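Local structure of hypothetical protein (Giardia lamblia, 3I3F) at residues 55-67 and 97-109. The protein is of unknown function but belongs to the YjgF-like (endoribonuclease L-PSP) family and forms a trimer that binds pentanoic acid in the crystal. Numbering follows the deposited sequence. Where two conformers were deposited one is given.
Sequences KGLEEQTRQTFDN and EEARFNELYREVF
F65 lays one side of its ring against Y105, V108 and F109, with F101 CE1 at its edge, where two helices of this YjgF-like alpha/beta fold pack on one face of the sheet. The segment axes run roughly the same way, 32° apart and 9.4 Å at closest approach. The tight part faces the strands: T61, F65 and F101 touch strand 131-139, F101 and Y105 strand 82-90. F65 and F101 suit this buried layer as apolar rings that reach both the other helix and the sheet. F65 CZ lies 3.5 Å from Y105 CD1, and F109 turns its edge toward the F65 face, offset. T61 fits here because its hydroxyl, beside the backbone N (chi1 -62°), donates to L57 O, while OG1 meets the F101 ring edge. L57, CG anti to the backbone N, brings apolar CD1 against the facing backbone near E97 O and F101 CB. The looser outer side is charged. Extended E58 receives R100 side-on, NE to OE1 (3.2 Å) and NH2 to OE2 (2.9 Å), both from above the carboxylate plane. R62 adds weak bonds to E58 and a salt bridge to E107 (NH2 to OE1 3.5 Å); E103 OE1 also holds R100 NH1. These acids probably offset the two close guanidinium charges. L104 stands between both sides: CD1 meets E58 CA, while CD2 rests on a face of the R62 guanidinium, 3.3 Å from NH2.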
loop_
_atom_site.group_PDB
_atom_site.type_symbol
_atom_site.label_atom_id
_atom_site.label_comp_id
_atom_site.label_asym_id
_atom_site.label_seq_id
_atom_site.Cartn_x
_atom_site.Cartn_y
_atom_site.Cartn_z
ATOM N N LYS A 55 11.629 -23.511 -1.115
ATOM C CA LYS A 55 12.651 -23.416 -0.076
ATOM C C LYS A 55 13.679 -22.331 -0.381
ATOM O O LYS A 55 14.316 -22.346 -1.435
ATOM C CB LYS A 55 13.364 -24.761 0.084
ATOM N N GLY A 56 13.835 -21.396 0.552
ATOM C CA GLY A 56 14.848 -20.353 0.444
ATOM C C GLY A 56 14.359 -19.103 -0.259
ATOM O O GLY A 56 13.363 -19.126 -0.988
ATOM N N LEU A 57 15.084 -18.012 -0.040
ATOM C CA LEU A 57 14.723 -16.702 -0.573
ATOM C C LEU A 57 14.650 -16.702 -2.098
ATOM O O LEU A 57 13.702 -16.180 -2.675
ATOM C CB LEU A 57 15.731 -15.648 -0.089
ATOM C CG LEU A 57 15.556 -14.181 -0.509
ATOM C CD1 LEU A 57 16.103 -13.934 -1.917
ATOM C CD2 LEU A 57 14.103 -13.729 -0.396
ATOM N N GLU A 58 15.647 -17.297 -2.745
ATOM C CA GLU A 58 15.727 -17.267 -4.203
ATOM C C GLU A 58 14.532 -17.950 -4.874
ATOM O O GLU A 58 13.886 -17.360 -5.739
ATOM C CB GLU A 58 17.043 -17.886 -4.685
ATOM C CG GLU A 58 17.157 -17.975 -6.200
ATOM C CD GLU A 58 18.589 -18.070 -6.697
ATOM O OE1 GLU A 58 19.533 -18.065 -5.878
ATOM O OE2 GLU A 58 18.768 -18.143 -7.931
ATOM N N GLU A 59 14.237 -19.182 -4.470
ATOM C CA GLU A 59 13.139 -19.932 -5.081
ATOM C C GLU A 59 11.767 -19.341 -4.744
ATOM O O GLU A 59 10.870 -19.351 -5.586
ATOM C CB GLU A 59 13.212 -21.414 -4.699
ATOM C CG GLU A 59 14.469 -22.123 -5.214
ATOM C CD GLU A 59 14.619 -22.062 -6.729
ATOM O OE1 GLU A 59 13.598 -22.163 -7.441
ATOM O OE2 GLU A 59 15.764 -21.914 -7.207
ATOM N N GLN A 60 11.604 -18.818 -3.531
ATOM C CA GLN A 60 10.368 -18.106 -3.190
ATOM C C GLN A 60 10.203 -16.849 -4.041
ATOM O O GLN A 60 9.096 -16.541 -4.481
ATOM C CB GLN A 60 10.314 -17.743 -1.703
ATOM C CG GLN A 60 10.010 -18.928 -0.801
ATOM C CD GLN A 60 9.736 -18.531 0.641
ATOM O OE1 GLN A 60 9.308 -17.410 0.924
ATOM N NE2 GLN A 60 9.973 -19.459 1.561
ATOM N N THR A 61 11.302 -16.137 -4.281
ATOM C CA THR A 61 11.270 -14.926 -5.096
ATOM C C THR A 61 10.888 -15.237 -6.542
ATOM O O THR A 61 10.022 -14.572 -7.110
ATOM C CB THR A 61 12.620 -14.183 -5.055
ATOM O OG1 THR A 61 12.894 -13.778 -3.707
ATOM C CG2 THR A 61 12.596 -12.953 -5.954
ATOM N N ARG A 62 11.513 -16.255 -7.129
ATOM C CA ARG A 62 11.210 -16.643 -8.506
ATOM C C ARG A 62 9.752 -17.084 -8.650
ATOM O O ARG A 62 9.076 -16.716 -9.607
ATOM C CB ARG A 62 12.150 -17.759 -8.975
ATOM C CG ARG A 62 13.595 -17.315 -9.154
ATOM C CD ARG A 62 14.480 -18.460 -9.625
ATOM N NE ARG A 62 15.875 -18.056 -9.783
ATOM C CZ ARG A 62 16.358 -17.437 -10.858
ATOM N NH1 ARG A 62 15.555 -17.146 -11.873
ATOM N NH2 ARG A 62 17.642 -17.108 -10.919
ATOM N N GLN A 63 9.271 -17.871 -7.689
ATOM C CA GLN A 63 7.888 -18.344 -7.710
ATOM C C GLN A 63 6.893 -17.190 -7.545
ATOM O O GLN A 63 5.853 -17.171 -8.201
ATOM C CB GLN A 63 7.660 -19.405 -6.628
ATOM C CG GLN A 63 6.273 -20.041 -6.653
ATOM C CD GLN A 63 6.031 -20.855 -7.908
ATOM O OE1 GLN A 63 6.754 -21.812 -8.183
ATOM N NE2 GLN A 63 5.014 -20.481 -8.676
ATOM N N THR A 64 7.220 -16.235 -6.676
ATOM C CA THR A 64 6.363 -15.070 -6.454
ATOM C C THR A 64 6.145 -14.278 -7.741
ATOM O O THR A 64 5.012 -13.940 -8.078
ATOM C CB THR A 64 6.945 -14.140 -5.368
ATOM O OG1 THR A 64 6.973 -14.831 -4.116
ATOM C CG2 THR A 64 6.103 -12.877 -5.221
ATOM N N PHE A 65 7.223 -13.995 -8.465
ATOM C CA PHE A 65 7.097 -13.214 -9.691
ATOM C C PHE A 65 6.527 -14.018 -10.857
ATOM O O PHE A 65 5.898 -13.447 -11.743
ATOM C CB PHE A 65 8.418 -12.527 -10.043
ATOM C CG PHE A 65 8.699 -11.332 -9.179
ATOM C CD1 PHE A 65 7.953 -10.169 -9.332
ATOM C CD2 PHE A 65 9.665 -11.377 -8.186
ATOM C CE1 PHE A 65 8.182 -9.066 -8.529
ATOM C CE2 PHE A 65 9.902 -10.273 -7.377
ATOM C CZ PHE A 65 9.153 -9.119 -7.547
ATOM N N ASP A 66 6.714 -15.337 -10.841
ATOM C CA ASP A 66 6.031 -16.209 -11.797
ATOM C C ASP A 66 4.516 -16.151 -11.575
ATOM O O ASP A 66 3.752 -16.042 -12.532
ATOM C CB ASP A 66 6.528 -17.654 -11.685
ATOM C CG ASP A 66 6.073 -18.522 -12.848
ATOM O OD1 ASP A 66 6.286 -18.122 -14.012
ATOM O OD2 ASP A 66 5.515 -19.610 -12.593
ATOM N N ASN A 67 4.095 -16.218 -10.312
ATOM C CA ASN A 67 2.680 -16.064 -9.955
ATOM C C ASN A 67 2.114 -14.729 -10.436
ATOM O O ASN A 67 1.038 -14.680 -11.032
ATOM C CB ASN A 67 2.478 -16.179 -8.438
ATOM C CG ASN A 67 2.711 -17.587 -7.911
ATOM O OD1 ASN A 67 2.797 -18.552 -8.672
ATOM N ND2 ASN A 67 2.805 -17.708 -6.592
ATOM N N GLU A 97 20.590 -12.192 1.763
ATOM C CA GLU A 97 19.280 -12.594 1.252
ATOM C C GLU A 97 18.528 -11.408 0.644
ATOM O O GLU A 97 17.928 -11.543 -0.425
ATOM C CB GLU A 97 18.449 -13.269 2.347
ATOM C CG GLU A 97 18.914 -14.686 2.659
ATOM C CD GLU A 97 18.210 -15.295 3.857
ATOM O OE1 GLU A 97 18.171 -14.645 4.922
ATOM O OE2 GLU A 97 17.706 -16.433 3.738
ATOM N N GLU A 98 18.579 -10.252 1.305
ATOM C CA GLU A 98 17.980 -9.033 0.753
ATOM C C GLU A 98 18.660 -8.630 -0.554
ATOM O O GLU A 98 17.987 -8.258 -1.517
ATOM C CB GLU A 98 18.034 -7.872 1.752
ATOM C CG GLU A 98 17.568 -6.539 1.155
ATOM C CD GLU A 98 17.206 -5.484 2.187
ATOM O OE1 GLU A 98 17.336 -5.742 3.403
ATOM O OE2 GLU A 98 16.784 -4.382 1.770
ATOM N N ALA A 99 19.988 -8.704 -0.589
ATOM C CA ALA A 99 20.740 -8.375 -1.798
ATOM C C ALA A 99 20.411 -9.343 -2.930
ATOM O O ALA A 99 20.276 -8.925 -4.078
ATOM C CB ALA A 99 22.243 -8.368 -1.520
ATOM N N ARG A 100 20.278 -10.628 -2.605
ATOM C CA ARG A 100 19.929 -11.627 -3.612
ATOM C C ARG A 100 18.535 -11.364 -4.181
ATOM O O ARG A 100 18.311 -11.509 -5.383
ATOM C CB ARG A 100 20.023 -13.054 -3.048
ATOM C CG ARG A 100 19.763 -14.166 -4.077
ATOM C CD ARG A 100 20.588 -13.965 -5.339
ATOM N NE ARG A 100 20.459 -15.058 -6.300
ATOM C CZ ARG A 100 20.794 -14.968 -7.586
ATOM N NH1 ARG A 100 21.276 -13.832 -8.086
ATOM N NH2 ARG A 100 20.644 -16.017 -8.387
ATOM N N PHE A 101 17.604 -10.956 -3.321
ATOM C CA PHE A 101 16.275 -10.586 -3.793
ATOM C C PHE A 101 16.353 -9.512 -4.876
ATOM O O PHE A 101 15.704 -9.629 -5.914
ATOM C CB PHE A 101 15.374 -10.097 -2.659
ATOM C CG PHE A 101 14.096 -9.488 -3.152
ATOM C CD1 PHE A 101 13.010 -10.289 -3.464
ATOM C CD2 PHE A 101 13.998 -8.119 -3.362
ATOM C CE1 PHE A 101 11.837 -9.732 -3.950
ATOM C CE2 PHE A 101 12.831 -7.559 -3.852
ATOM C CZ PHE A 101 11.751 -8.364 -4.144
ATOM N N ASN A 102 17.139 -8.468 -4.629
ATOM C CA ASN A 102 17.252 -7.371 -5.594
ATOM C C ASN A 102 17.942 -7.782 -6.895
ATOM O O ASN A 102 17.577 -7.306 -7.968
ATOM C CB ASN A 102 17.936 -6.155 -4.965
ATOM C CG ASN A 102 17.039 -5.439 -3.975
ATOM O OD1 ASN A 102 15.851 -5.236 -4.236
ATOM N ND2 ASN A 102 17.599 -5.055 -2.835
ATOM N N GLU A 103 18.918 -8.682 -6.802
ATOM C CA GLU A 103 19.545 -9.241 -7.999
ATOM C C GLU A 103 18.505 -9.964 -8.852
ATOM O O GLU A 103 18.447 -9.770 -10.067
ATOM C CB GLU A 103 20.670 -10.209 -7.624
ATOM C CG GLU A 103 21.851 -9.537 -6.938
ATOM C CD GLU A 103 22.884 -10.514 -6.401
ATOM O OE1 GLU A 103 22.628 -11.738 -6.383
ATOM O OE2 GLU A 103 23.963 -10.047 -5.980
ATOM N N LEU A 104 17.682 -10.789 -8.207
ATOM C CA LEU A 104 16.615 -11.519 -8.895
ATOM C C LEU A 104 15.538 -10.571 -9.424
ATOM O O LEU A 104 15.012 -10.768 -10.520
ATOM C CB LEU A 104 15.985 -12.554 -7.960
ATOM C CG LEU A 104 16.914 -13.693 -7.536
ATOM C CD1 LEU A 104 16.361 -14.407 -6.316
ATOM C CD2 LEU A 104 17.128 -14.663 -8.690
ATOM N N TYR A 105 15.222 -9.541 -8.642
ATOM C CA TYR A 105 14.251 -8.526 -9.045
ATOM C C TYR A 105 14.652 -7.873 -10.367
ATOM O O TYR A 105 13.814 -7.663 -11.245
ATOM C CB TYR A 105 14.133 -7.457 -7.956
ATOM C CG TYR A 105 13.035 -6.452 -8.199
ATOM C CD1 TYR A 105 11.733 -6.710 -7.787
ATOM C CD2 TYR A 105 13.297 -5.241 -8.832
ATOM C CE1 TYR A 105 10.716 -5.791 -8.001
ATOM C CE2 TYR A 105 12.289 -4.315 -9.049
ATOM C CZ TYR A 105 10.998 -4.597 -8.631
ATOM O OH TYR A 105 9.985 -3.688 -8.838
ATOM N N ARG A 106 15.941 -7.568 -10.508
ATOM C CA ARG A 106 16.453 -6.948 -11.727
ATOM C C ARG A 106 16.457 -7.898 -12.929
ATOM O O ARG A 106 16.531 -7.442 -14.065
ATOM C CB ARG A 106 17.853 -6.372 -11.493
ATOM C CG ARG A 106 17.859 -5.129 -10.610
ATOM C CD ARG A 106 19.230 -4.475 -10.582
ATOM N NE ARG A 106 20.239 -5.337 -9.966
ATOM C CZ ARG A 106 20.551 -5.361 -8.670
ATOM N NH1 ARG A 106 19.940 -4.565 -7.797
ATOM N NH2 ARG A 106 21.488 -6.197 -8.238
ATOM N N GLU A 107 16.392 -9.206 -12.683
ATOM C CA GLU A 107 16.221 -10.184 -13.764
ATOM C C GLU A 107 14.772 -10.246 -14.250
ATOM O O GLU A 107 14.513 -10.651 -15.380
ATOM C CB GLU A 107 16.675 -11.577 -13.319
ATOM C CG GLU A 107 18.165 -11.685 -13.051
ATOM C CD GLU A 107 18.589 -13.068 -12.580
ATOM O OE1 GLU A 107 17.722 -13.956 -12.435
ATOM O OE2 GLU A 107 19.803 -13.269 -12.360
ATOM N N VAL A 108 13.830 -9.860 -13.392
ATOM C CA VAL A 108 12.418 -9.806 -13.769
ATOM C C VAL A 108 12.124 -8.500 -14.499
ATOM O O VAL A 108 11.471 -8.497 -15.545
ATOM C CB VAL A 108 11.504 -9.932 -12.535
ATOM C CG1 VAL A 108 10.040 -9.773 -12.932
ATOM C CG2 VAL A 108 11.733 -11.269 -11.845
ATOM N N PHE A 109 12.610 -7.398 -13.935
ATOM C CA PHE A 109 12.485 -6.073 -14.537
ATOM C C PHE A 109 13.876 -5.662 -15.025
ATOM O O PHE A 109 14.637 -5.015 -14.303
ATOM C CB PHE A 109 11.902 -5.092 -13.515
ATOM C CG PHE A 109 10.585 -5.545 -12.942
ATOM C CD1 PHE A 109 9.405 -5.342 -13.643
ATOM C CD2 PHE A 109 10.529 -6.200 -11.719
ATOM C CE1 PHE A 109 8.189 -5.770 -13.130
ATOM C CE2 PHE A 109 9.313 -6.632 -11.196
ATOM C CZ PHE A 109 8.143 -6.415 -11.907
HETATM O O HOH W 1 17.246 -18.320 1.898
#